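Local coordinates for probable oxidoreductase (Pseudomonas aeruginosa, PDB 4B7C), which probably catalyses an NADP(H)-dependent oxidation or reduction as a member of the medium-chain dehydrogenase/reductase family, its precise substrate being unknown, at residues R16-F26 and M54-R62; D220-L231 and A242-Q252. One frame throughout, in Å; residues are numbered along the deposited sequence.

In the fold
Both segments of interaction 1 precede those of interaction 2 along the chain, and the two contacts fall in different regions of a medium-chain dehydrogenase/reductase. Interaction 1 ties the loop between strands 7-13 and 26-32 to helix 53-58, in the GroES-like N-terminal region. Interaction 2 pairs strands 219-224 and 242-246 inside the six-stranded parallel sheet of the Rossmann-fold region. Their centres lie 22 Å apart and their nearest atoms about 6 Å, so they do not touch. The loops just after strand 242-246 nevertheless lean toward the GroES-like region: I250 packs on P52, and N254 meets L20, P21 and, weakly, R55. Each contact thus lies close to where the two regions come together.

Interaction 1 (R16-F26 and M54-R62)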
loop_
_atom_site.group_PDB
_atom_site.type_symbol
_atom_site.label_atom_id
_atom_site.label_comp_id
_atom_site.label_asym_id
_atom_site.label_seq_id
_atom_site.Cartn_x
_atom_site.Cartn_y
_atom_site.Cartn_z
ATOM N N ARG B 16 5.317 -19.783 24.419
ATOM C CA ARG B 16 5.438 -19.064 23.156
ATOM C C ARG B 16 6.661 -19.602 22.432
ATOM O O ARG B 16 7.758 -19.586 22.991
ATOM C CB ARG B 16 5.572 -17.547 23.387
ATOM C CG ARG B 16 4.610 -17.033 24.448
ATOM C CD ARG B 16 3.916 -15.743 24.110
ATOM N NE ARG B 16 2.773 -16.157 23.342
ATOM C CZ ARG B 16 1.482 -16.002 23.630
ATOM N NH1 ARG B 16 1.031 -15.389 24.723
ATOM N NH2 ARG B 16 0.627 -16.479 22.744
ATOM N N PRO B 17 6.481 -20.071 21.186
ATOM C CA PRO B 17 7.606 -20.628 20.450
ATOM C C PRO B 17 8.584 -19.580 19.935
ATOM O O PRO B 17 8.193 -18.451 19.608
ATOM C CB PRO B 17 6.941 -21.312 19.256
ATOM C CG PRO B 17 5.703 -20.521 19.015
ATOM C CD PRO B 17 5.263 -20.019 20.362
ATOM N N SER B 18 9.851 -19.975 19.893
ATOM C CA SER B 18 10.885 -19.295 19.141
ATOM C C SER B 18 11.042 -20.032 17.853
ATOM O O SER B 18 11.457 -21.174 17.884
ATOM C CB SER B 18 12.213 -19.442 19.899
ATOM O OG SER B 18 12.579 -18.242 20.516
ATOM N N GLY B 19 10.779 -19.371 16.734
ATOM C CA GLY B 19 10.849 -20.005 15.439
ATOM C C GLY B 19 9.744 -21.024 15.239
ATOM O O GLY B 19 8.565 -20.717 15.465
ATOM N N LEU B 20 10.125 -22.232 14.836
ATOM C CA LEU B 20 9.152 -23.276 14.545
ATOM C C LEU B 20 8.570 -23.800 15.863
ATOM O O LEU B 20 9.304 -23.967 16.829
ATOM C CB LEU B 20 9.804 -24.443 13.760
ATOM C CG LEU B 20 9.011 -25.154 12.671
ATOM C CD1 LEU B 20 8.630 -24.237 11.518
ATOM C CD2 LEU B 20 9.767 -26.383 12.170
ATOM N N PRO B 21 7.243 -24.045 15.915
ATOM C CA PRO B 21 6.687 -24.631 17.132
ATOM C C PRO B 21 7.179 -26.049 17.305
ATOM O O PRO B 21 7.336 -26.799 16.331
ATOM C CB PRO B 21 5.159 -24.584 16.923
ATOM C CG PRO B 21 4.938 -24.253 15.495
ATOM C CD PRO B 21 6.216 -23.758 14.900
ATOM N N GLY B 22 7.357 -26.418 18.560
ATOM C CA GLY B 22 8.009 -27.658 18.883
ATOM C C GLY B 22 7.135 -28.495 19.774
ATOM O O GLY B 22 5.918 -28.263 19.897
ATOM N N ARG B 23 7.749 -29.489 20.396
ATOM C CA ARG B 23 6.988 -30.458 21.157
ATOM C C ARG B 23 6.618 -29.947 22.543
ATOM O O ARG B 23 5.772 -30.554 23.178
ATOM C CB ARG B 23 7.665 -31.834 21.203
ATOM C CG ARG B 23 7.761 -32.521 19.843
ATOM C CD ARG B 23 6.390 -32.846 19.204
ATOM N NE ARG B 23 5.727 -34.011 19.799
ATOM C CZ ARG B 23 4.697 -34.657 19.251
ATOM N NH1 ARG B 23 4.198 -34.306 18.064
ATOM N NH2 ARG B 23 4.174 -35.687 19.895
ATOM N N ASP B 24 7.212 -28.842 23.000
ATOM C CA ASP B 24 6.892 -28.262 24.317
ATOM C C ASP B 24 5.948 -27.037 24.159
ATOM O O ASP B 24 5.519 -26.437 25.145
ATOM C CB ASP B 24 8.177 -27.876 25.105
ATOM C CG ASP B 24 8.883 -29.086 25.828
ATOM O OD1 ASP B 24 8.599 -30.176 25.358
ATOM O OD2 ASP B 24 9.732 -28.986 26.821
ATOM N N THR B 25 5.610 -26.687 22.920
ATOM C CA THR B 25 4.781 -25.506 22.634
ATOM C C THR B 25 3.357 -25.688 23.166
ATOM O O THR B 25 2.766 -24.754 23.715
ATOM C CB THR B 25 4.726 -25.211 21.124
ATOM O OG1 THR B 25 6.071 -25.059 20.619
ATOM C CG2 THR B 25 3.952 -23.938 20.873
ATOM N N PHE B 26 2.831 -26.900 23.020
ATOM C CA PHE B 26 1.479 -27.227 23.489
ATOM C C PHE B 26 1.461 -28.259 24.608
ATOM O O PHE B 26 2.337 -29.109 24.693
ATOM C CB PHE B 26 0.622 -27.743 22.343
ATOM C CG PHE B 26 0.562 -26.816 21.175
ATOM C CD1 PHE B 26 -0.244 -25.696 21.218
ATOM C CD2 PHE B 26 1.298 -27.070 20.035
ATOM C CE1 PHE B 26 -0.302 -24.835 20.147
ATOM C CE2 PHE B 26 1.245 -26.215 18.955
ATOM C CZ PHE B 26 0.443 -25.093 19.006
ATOM N N MET B 54 -2.276 -19.664 12.388
ATOM C CA MET B 54 -2.100 -20.197 13.755
ATOM C C MET B 54 -0.755 -19.813 14.381
ATOM O O MET B 54 -0.634 -19.632 15.598
ATOM C CB MET B 54 -2.214 -21.720 13.764
ATOM C CG MET B 54 -3.641 -22.216 13.737
ATOM S SD MET B 54 -3.777 -23.978 13.557
ATOM C CE MET B 54 -5.256 -24.394 14.491
ATOM N N ARG B 55 0.251 -19.677 13.532
ATOM C CA ARG B 55 1.580 -19.253 13.989
ATOM C C ARG B 55 1.540 -17.825 14.587
ATOM O O ARG B 55 2.087 -17.548 15.677
ATOM C CB ARG B 55 2.580 -19.410 12.832
ATOM C CG ARG B 55 4.041 -19.569 13.270
ATOM C CD ARG B 55 4.348 -20.392 14.467
ATOM N NE ARG B 55 5.624 -19.994 15.055
ATOM C CZ ARG B 55 5.833 -19.015 15.937
ATOM N NH1 ARG B 55 4.840 -18.266 16.403
ATOM N NH2 ARG B 55 7.076 -18.789 16.362
ATOM N N GLY B 56 0.819 -16.934 13.915
ATOM C CA GLY B 56 0.629 -15.578 14.417
ATOM C C GLY B 56 -0.160 -15.551 15.711
ATOM O O GLY B 56 0.117 -14.742 16.606
ATOM N N TRP B 57 -1.165 -16.415 15.812
ATOM C CA TRP B 57 -2.034 -16.455 17.006
ATOM C C TRP B 57 -1.285 -16.875 18.229
ATOM O O TRP B 57 -1.703 -16.574 19.357
ATOM C CB TRP B 57 -3.211 -17.407 16.814
ATOM C CG TRP B 57 -4.058 -17.115 15.615
ATOM C CD1 TRP B 57 -4.173 -15.915 14.926
ATOM C CD2 TRP B 57 -4.991 -18.030 14.943
ATOM N NE1 TRP B 57 -5.049 -16.037 13.888
ATOM C CE2 TRP B 57 -5.578 -17.276 13.842
ATOM C CE3 TRP B 57 -5.364 -19.349 15.127
ATOM C CZ2 TRP B 57 -6.500 -17.841 12.970
ATOM C CZ3 TRP B 57 -6.292 -19.915 14.248
ATOM C CH2 TRP B 57 -6.843 -19.184 13.191
ATOM N N MET B 58 -0.192 -17.602 18.014
ATOM C CA MET B 58 0.658 -18.058 19.113
ATOM C C MET B 58 1.645 -16.993 19.606
ATOM O O MET B 58 2.122 -17.057 20.744
ATOM C CB MET B 58 1.439 -19.306 18.693
ATOM C CG MET B 58 0.590 -20.565 18.664
ATOM S SD MET B 58 1.556 -22.035 18.186
ATOM C CE MET B 58 1.541 -21.907 16.405
ATOM N N ASN B 59 1.973 -16.048 18.732
ATOM C CA ASN B 59 2.907 -14.968 19.059
ATOM C C ASN B 59 2.291 -13.874 19.927
ATOM O O ASN B 59 1.116 -13.521 19.755
ATOM C CB ASN B 59 3.464 -14.350 17.762
ATOM C CG ASN B 59 4.517 -15.206 17.101
ATOM O OD1 ASN B 59 5.141 -16.058 17.726
ATOM N ND2 ASN B 59 4.731 -14.973 15.822
ATOM N N ASP B 60 3.117 -13.319 20.818
ATOM C CA ASP B 60 2.730 -12.232 21.717
ATOM C C ASP B 60 3.063 -10.917 21.025
ATOM O O ASP B 60 4.192 -10.406 21.026
ATOM C CB ASP B 60 3.370 -12.361 23.108
ATOM C CG ASP B 60 2.518 -11.715 24.206
ATOM O OD1 ASP B 60 1.422 -11.180 23.916
ATOM O OD2 ASP B 60 2.951 -11.745 25.370
ATOM N N ALA B 61 2.040 -10.392 20.383
ATOM C CA ALA B 61 2.218 -9.359 19.402
ATOM C C ALA B 61 0.825 -8.886 19.097
ATOM O O ALA B 61 -0.095 -9.686 19.022
ATOM C CB ALA B 61 2.883 -9.912 18.150
ATOM N N ARG B 62 0.667 -7.580 18.966
ATOM C CA ARG B 62 -0.619 -6.995 18.665
ATOM C C ARG B 62 -0.994 -7.382 17.222
ATOM O O ARG B 62 -0.172 -7.288 16.321
ATOM C CB ARG B 62 -0.548 -5.470 18.900
ATOM C CG ARG B 62 -1.851 -4.777 19.331
ATOM C CD ARG B 62 -2.838 -4.844 18.169
ATOM N NE ARG B 62 -2.523 -3.976 17.027
ATOM C CZ ARG B 62 -2.704 -2.656 17.003
ATOM N NH1 ARG B 62 -3.175 -2.008 18.066
ATOM N NH2 ARG B 62 -2.401 -1.974 15.904
HETATM O O HOH W 1 6.004 -16.667 20.247
#
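R55 sets out with CG anti to the backbone N (chi1 -156°), and a bend at chi2 then brings its guanidinium to G19 O in the 16-26 loop; R16 bends at chi2 and chi3 to bring its own group to M58 O. Each grips one carbonyl oxygen side-on with two nitrogens. R55 NE and NH2 hold G19 O, the NH2 bond being 2.6 Å long and lying on a lone pair in the carbonyl plane. R16 NE meets M58 O at 2.8 Å, and R16 NH2 reaches the same oxygen from above the carbonyl plane; NH2 has a second partner in V68 O. P17 CG sits over one face of the R55 guanidinium, 3.4 Å from R55 CZ. R55 NH1 donates to N59 OD1 at 2.6 Å, so bonds at both ends fix the rotation of the flat group. A water bridges P17 O and N59 OD1. On the buried side, M58 crosses F26 at about a right angle, with M58 SD 3.4 Å from F26 CZ; L13 of strand 7-13 also packs on M58, and F316 meets the F26 ring edge-to-face. This Met-aromatic contact, together with the two arginine grips, fastens a long loop to a short helix in the GroES-like N-terminal domain of the medium-chain dehydrogenase/reductase fold.

Interaction 2 (D220-L231 and A242-Q252); sequences DVFFDNVGGEIL and ARIVLCGAISQ
Strands 221-224 and 242-246 run parallel, 9° apart with their axes 4.8 Å from each other, as neighbours in the Rossmann-fold sheet joined through helix 228-235 in a beta-alpha-beta connection. V221 pairs with R243, F222 with I244, F223 with V245 and D224 with L246. F222 N, for instance, donates to R243 O at 2.9 Å, and V245 N to F222 O at the same length.

On the sheet face of F223 and V245, V245 CG1 lies 3.9 Å from F223 CD2, and C247 SG approaches the same ring obliquely, 3.6 Å from F223 CZ; helix 132-145 packs over this face through A140. At the strand's start, V221 CG2 sits over one face of the R243 guanidinium, whose charge is answered by E151. The opposite face of the sheet carries F222 against I244, with L231 and M275 close by. There, D224 and L246 lie side by side, D224 OD2 3.8 Å from L246 CD2, and a water links D224 OD2 to G248 O.

Beyond the strands the chains stay bonded. D224 OD1 accepts from V226 N and G227 N, both on the same side of the carboxylate plane: V226 N closes an Asx turn and G227 N extends it to an Asx motif. S156 OG bonds to the same OD1. I250 N donates to N225 O, in the carbonyl plane and on a lone pair. Finally, V226 O is held twice by S251: S251 N comes in the carbonyl plane, while S251 OG, placed between the backbone N and the carbonyl carbon (chi1 68°), donates from above it at 2.6 Å.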
loop_
_atom_site.group_PDB
_atom_site.type_symbol
_atom_site.label_atom_id
_atom_site.label_comp_id
_atom_site.label_asym_id
_atom_site.label_seq_id
_atom_site.Cartn_x
_atom_site.Cartn_y
_atom_site.Cartn_z
ATOM N N ASP B 220 -1.485 -6.910 -13.075
ATOM C CA ASP B 220 -2.598 -6.017 -12.711
ATOM C C ASP B 220 -3.098 -6.240 -11.293
ATOM O O ASP B 220 -3.491 -5.297 -10.608
ATOM C CB ASP B 220 -3.772 -6.212 -13.660
ATOM C CG ASP B 220 -3.434 -5.815 -15.081
ATOM O OD1 ASP B 220 -3.149 -4.618 -15.297
ATOM O OD2 ASP B 220 -3.444 -6.703 -15.968
ATOM N N VAL B 221 -3.143 -7.503 -10.884
ATOM C CA VAL B 221 -3.540 -7.856 -9.520
ATOM C C VAL B 221 -2.558 -8.846 -8.959
ATOM O O VAL B 221 -2.266 -9.870 -9.590
ATOM C CB VAL B 221 -4.948 -8.468 -9.439
ATOM C CG1 VAL B 221 -5.254 -8.883 -8.004
ATOM C CG2 VAL B 221 -5.987 -7.496 -9.962
ATOM N N PHE B 222 -2.028 -8.531 -7.790
ATOM C CA PHE B 222 -1.227 -9.478 -7.037
ATOM C C PHE B 222 -1.956 -9.855 -5.754
ATOM O O PHE B 222 -2.212 -9.020 -4.872
ATOM C CB PHE B 222 0.172 -8.940 -6.733
ATOM C CG PHE B 222 1.033 -9.887 -5.943
ATOM C CD1 PHE B 222 1.096 -11.240 -6.271
ATOM C CD2 PHE B 222 1.791 -9.442 -4.879
ATOM C CE1 PHE B 222 1.887 -12.108 -5.549
ATOM C CE2 PHE B 222 2.590 -10.305 -4.154
ATOM C CZ PHE B 222 2.632 -11.643 -4.484
ATOM N N PHE B 223 -2.289 -11.137 -5.667
ATOM C CA PHE B 223 -2.914 -11.729 -4.489
ATOM C C PHE B 223 -1.804 -12.330 -3.665
ATOM O O PHE B 223 -1.255 -13.382 -4.020
ATOM C CB PHE B 223 -3.943 -12.801 -4.917
ATOM C CG PHE B 223 -4.897 -13.227 -3.824
ATOM C CD1 PHE B 223 -4.453 -13.896 -2.704
ATOM C CD2 PHE B 223 -6.258 -12.988 -3.943
ATOM C CE1 PHE B 223 -5.337 -14.290 -1.711
ATOM C CE2 PHE B 223 -7.145 -13.384 -2.955
ATOM C CZ PHE B 223 -6.684 -14.016 -1.835
ATOM N N ASP B 224 -1.498 -11.700 -2.534
ATOM C CA ASP B 224 -0.342 -12.093 -1.716
ATOM C C ASP B 224 -0.699 -12.828 -0.434
ATOM O O ASP B 224 -1.357 -12.286 0.463
ATOM C CB ASP B 224 0.537 -10.880 -1.369
ATOM C CG ASP B 224 1.896 -11.286 -0.800
ATOM O OD1 ASP B 224 2.328 -12.450 -0.984
ATOM O OD2 ASP B 224 2.568 -10.436 -0.188
ATOM N N ASN B 225 -0.251 -14.079 -0.365
ATOM C CA ASN B 225 -0.404 -14.920 0.825
ATOM C C ASN B 225 0.896 -15.163 1.560
ATOM O O ASN B 225 0.893 -15.731 2.639
ATOM C CB ASN B 225 -0.998 -16.285 0.441
ATOM C CG ASN B 225 -2.397 -16.166 -0.110
ATOM O OD1 ASN B 225 -3.305 -15.716 0.593
ATOM N ND2 ASN B 225 -2.576 -16.535 -1.380
ATOM N N VAL B 226 2.016 -14.764 0.960
ATOM C CA VAL B 226 3.332 -15.195 1.460
ATOM C C VAL B 226 4.274 -14.059 1.846
ATOM O O VAL B 226 5.025 -14.175 2.809
ATOM C CB VAL B 226 4.036 -16.135 0.441
ATOM C CG1 VAL B 226 3.100 -17.271 0.040
ATOM C CG2 VAL B 226 4.486 -15.373 -0.788
ATOM N N GLY B 227 4.225 -12.965 1.100
ATOM C CA GLY B 227 5.054 -11.806 1.398
ATOM C C GLY B 227 6.519 -12.047 1.063
ATOM O O GLY B 227 6.849 -12.728 0.089
ATOM N N GLY B 228 7.391 -11.439 1.858
ATOM C CA GLY B 228 8.830 -11.626 1.719
ATOM C C GLY B 228 9.373 -11.271 0.348
ATOM O O GLY B 228 8.911 -10.324 -0.301
ATOM N N GLU B 229 10.365 -12.044 -0.086
ATOM C CA GLU B 229 11.095 -11.765 -1.325
ATOM C C GLU B 229 10.216 -11.926 -2.556
ATOM O O GLU B 229 10.382 -11.216 -3.558
ATOM C CB GLU B 229 12.316 -12.683 -1.422
ATOM C CG GLU B 229 13.287 -12.338 -2.543
ATOM C CD GLU B 229 14.446 -13.319 -2.647
ATOM O OE1 GLU B 229 14.684 -14.093 -1.686
ATOM O OE2 GLU B 229 15.121 -13.314 -3.700
ATOM N N ILE B 230 9.261 -12.845 -2.480
ATOM C CA ILE B 230 8.318 -13.033 -3.574
ATOM C C ILE B 230 7.519 -11.749 -3.842
ATOM O O ILE B 230 7.383 -11.305 -4.988
ATOM C CB ILE B 230 7.366 -14.217 -3.312
ATOM C CG1 ILE B 230 8.125 -15.542 -3.455
ATOM C CG2 ILE B 230 6.215 -14.180 -4.304
ATOM C CD1 ILE B 230 7.340 -16.764 -3.026
ATOM N N LEU B 231 6.996 -11.151 -2.781
ATOM C CA LEU B 231 6.263 -9.880 -2.887
ATOM C C LEU B 231 7.159 -8.792 -3.481
ATOM O O LEU B 231 6.765 -8.069 -4.401
ATOM C CB LEU B 231 5.758 -9.438 -1.507
ATOM C CG LEU B 231 5.278 -7.985 -1.367
ATOM C CD1 LEU B 231 4.126 -7.691 -2.297
ATOM C CD2 LEU B 231 4.917 -7.722 0.088
ATOM N N ALA B 242 -2.107 -1.061 -10.687
ATOM C CA ALA B 242 -2.172 -2.396 -10.129
ATOM C C ALA B 242 -2.790 -2.369 -8.742
ATOM O O ALA B 242 -2.701 -1.366 -8.024
ATOM C CB ALA B 242 -0.785 -2.996 -10.042
ATOM N N ARG B 243 -3.383 -3.492 -8.362
ATOM C CA ARG B 243 -3.890 -3.696 -7.004
ATOM C C ARG B 243 -3.189 -4.877 -6.389
ATOM O O ARG B 243 -3.168 -5.973 -6.956
ATOM C CB ARG B 243 -5.393 -3.933 -6.999
ATOM C CG ARG B 243 -6.210 -2.691 -7.295
ATOM C CD ARG B 243 -6.316 -2.422 -8.793
ATOM N NE ARG B 243 -7.133 -3.361 -9.502
ATOM C CZ ARG B 243 -6.964 -3.734 -10.766
ATOM N NH1 ARG B 243 -5.961 -3.316 -11.554
ATOM N NH2 ARG B 243 -7.846 -4.575 -11.234
ATOM N N ILE B 244 -2.605 -4.642 -5.227
ATOM C CA ILE B 244 -1.995 -5.682 -4.428
ATOM C C ILE B 244 -2.853 -5.913 -3.195
ATOM O O ILE B 244 -3.076 -4.990 -2.398
ATOM C CB ILE B 244 -0.575 -5.316 -3.976
ATOM C CG1 ILE B 244 0.327 -5.114 -5.202
ATOM C CG2 ILE B 244 -0.007 -6.390 -3.060
ATOM C CD1 ILE B 244 1.775 -4.865 -4.847
ATOM N N VAL B 245 -3.352 -7.138 -3.043
ATOM C CA VAL B 245 -4.130 -7.482 -1.862
ATOM C C VAL B 245 -3.311 -8.357 -0.937
ATOM O O VAL B 245 -2.789 -9.402 -1.339
ATOM C CB VAL B 245 -5.494 -8.126 -2.216
ATOM C CG1 VAL B 245 -5.328 -9.315 -3.127
ATOM C CG2 VAL B 245 -6.232 -8.514 -0.946
ATOM N N LEU B 246 -3.180 -7.899 0.306
ATOM C CA LEU B 246 -2.437 -8.613 1.329
ATOM C C LEU B 246 -3.398 -9.416 2.211
ATOM O O LEU B 246 -4.256 -8.845 2.901
ATOM C CB LEU B 246 -1.644 -7.653 2.219
ATOM C CG LEU B 246 -0.696 -6.689 1.517
ATOM C CD1 LEU B 246 -0.024 -5.816 2.580
ATOM C CD2 LEU B 246 0.330 -7.436 0.671
ATOM N N CYS B 247 -3.238 -10.734 2.182
ATOM C CA CYS B 247 -4.055 -11.653 2.988
ATOM C C CYS B 247 -3.259 -12.364 4.060
ATOM O O CYS B 247 -3.822 -12.862 5.027
ATOM C CB CYS B 247 -4.686 -12.708 2.100
ATOM S SG CYS B 247 -5.961 -12.030 1.057
ATOM N N GLY B 248 -1.940 -12.410 3.885
ATOM C CA GLY B 248 -1.060 -13.007 4.873
ATOM C C GLY B 248 0.400 -12.911 4.460
ATOM O O GLY B 248 0.708 -12.368 3.394
ATOM N N ALA B 249 1.279 -13.446 5.306
ATOM C CA ALA B 249 2.729 -13.517 5.039
ATOM C C ALA B 249 3.390 -14.776 5.648
ATOM O O ALA B 249 4.108 -14.724 6.663
ATOM C CB ALA B 249 3.415 -12.252 5.543
ATOM N N ILE B 250 3.193 -15.904 4.979
ATOM C CA ILE B 250 3.603 -17.211 5.518
ATOM C C ILE B 250 5.123 -17.336 5.647
ATOM O O ILE B 250 5.630 -17.963 6.582
ATOM C CB ILE B 250 3.134 -18.371 4.596
ATOM C CG1 ILE B 250 1.612 -18.522 4.592
ATOM C CG2 ILE B 250 3.726 -19.703 5.046
ATOM C CD1 ILE B 250 1.048 -19.268 3.399
ATOM N N SER B 251 5.838 -16.740 4.697
ATOM C CA SER B 251 7.302 -16.791 4.651
ATOM C C SER B 251 7.941 -16.048 5.824
ATOM O O SER B 251 9.154 -16.128 6.023
ATOM C CB SER B 251 7.801 -16.232 3.317
ATOM O OG SER B 251 7.545 -14.845 3.230
ATOM N N GLN B 252 7.113 -15.315 6.570
ATOM C CA GLN B 252 7.473 -14.568 7.769
ATOM C C GLN B 252 7.070 -15.240 9.082
ATOM O O GLN B 252 7.543 -14.814 10.130
ATOM C CB GLN B 252 6.805 -13.182 7.677
ATOM C CG GLN B 252 7.154 -12.478 6.375
ATOM C CD GLN B 252 8.654 -12.298 6.177
ATOM O OE1 GLN B 252 9.377 -11.944 7.108
ATOM N NE2 GLN B 252 9.129 -12.565 4.964
HETATM O O HOH W 2 2.533 -10.106 2.572
#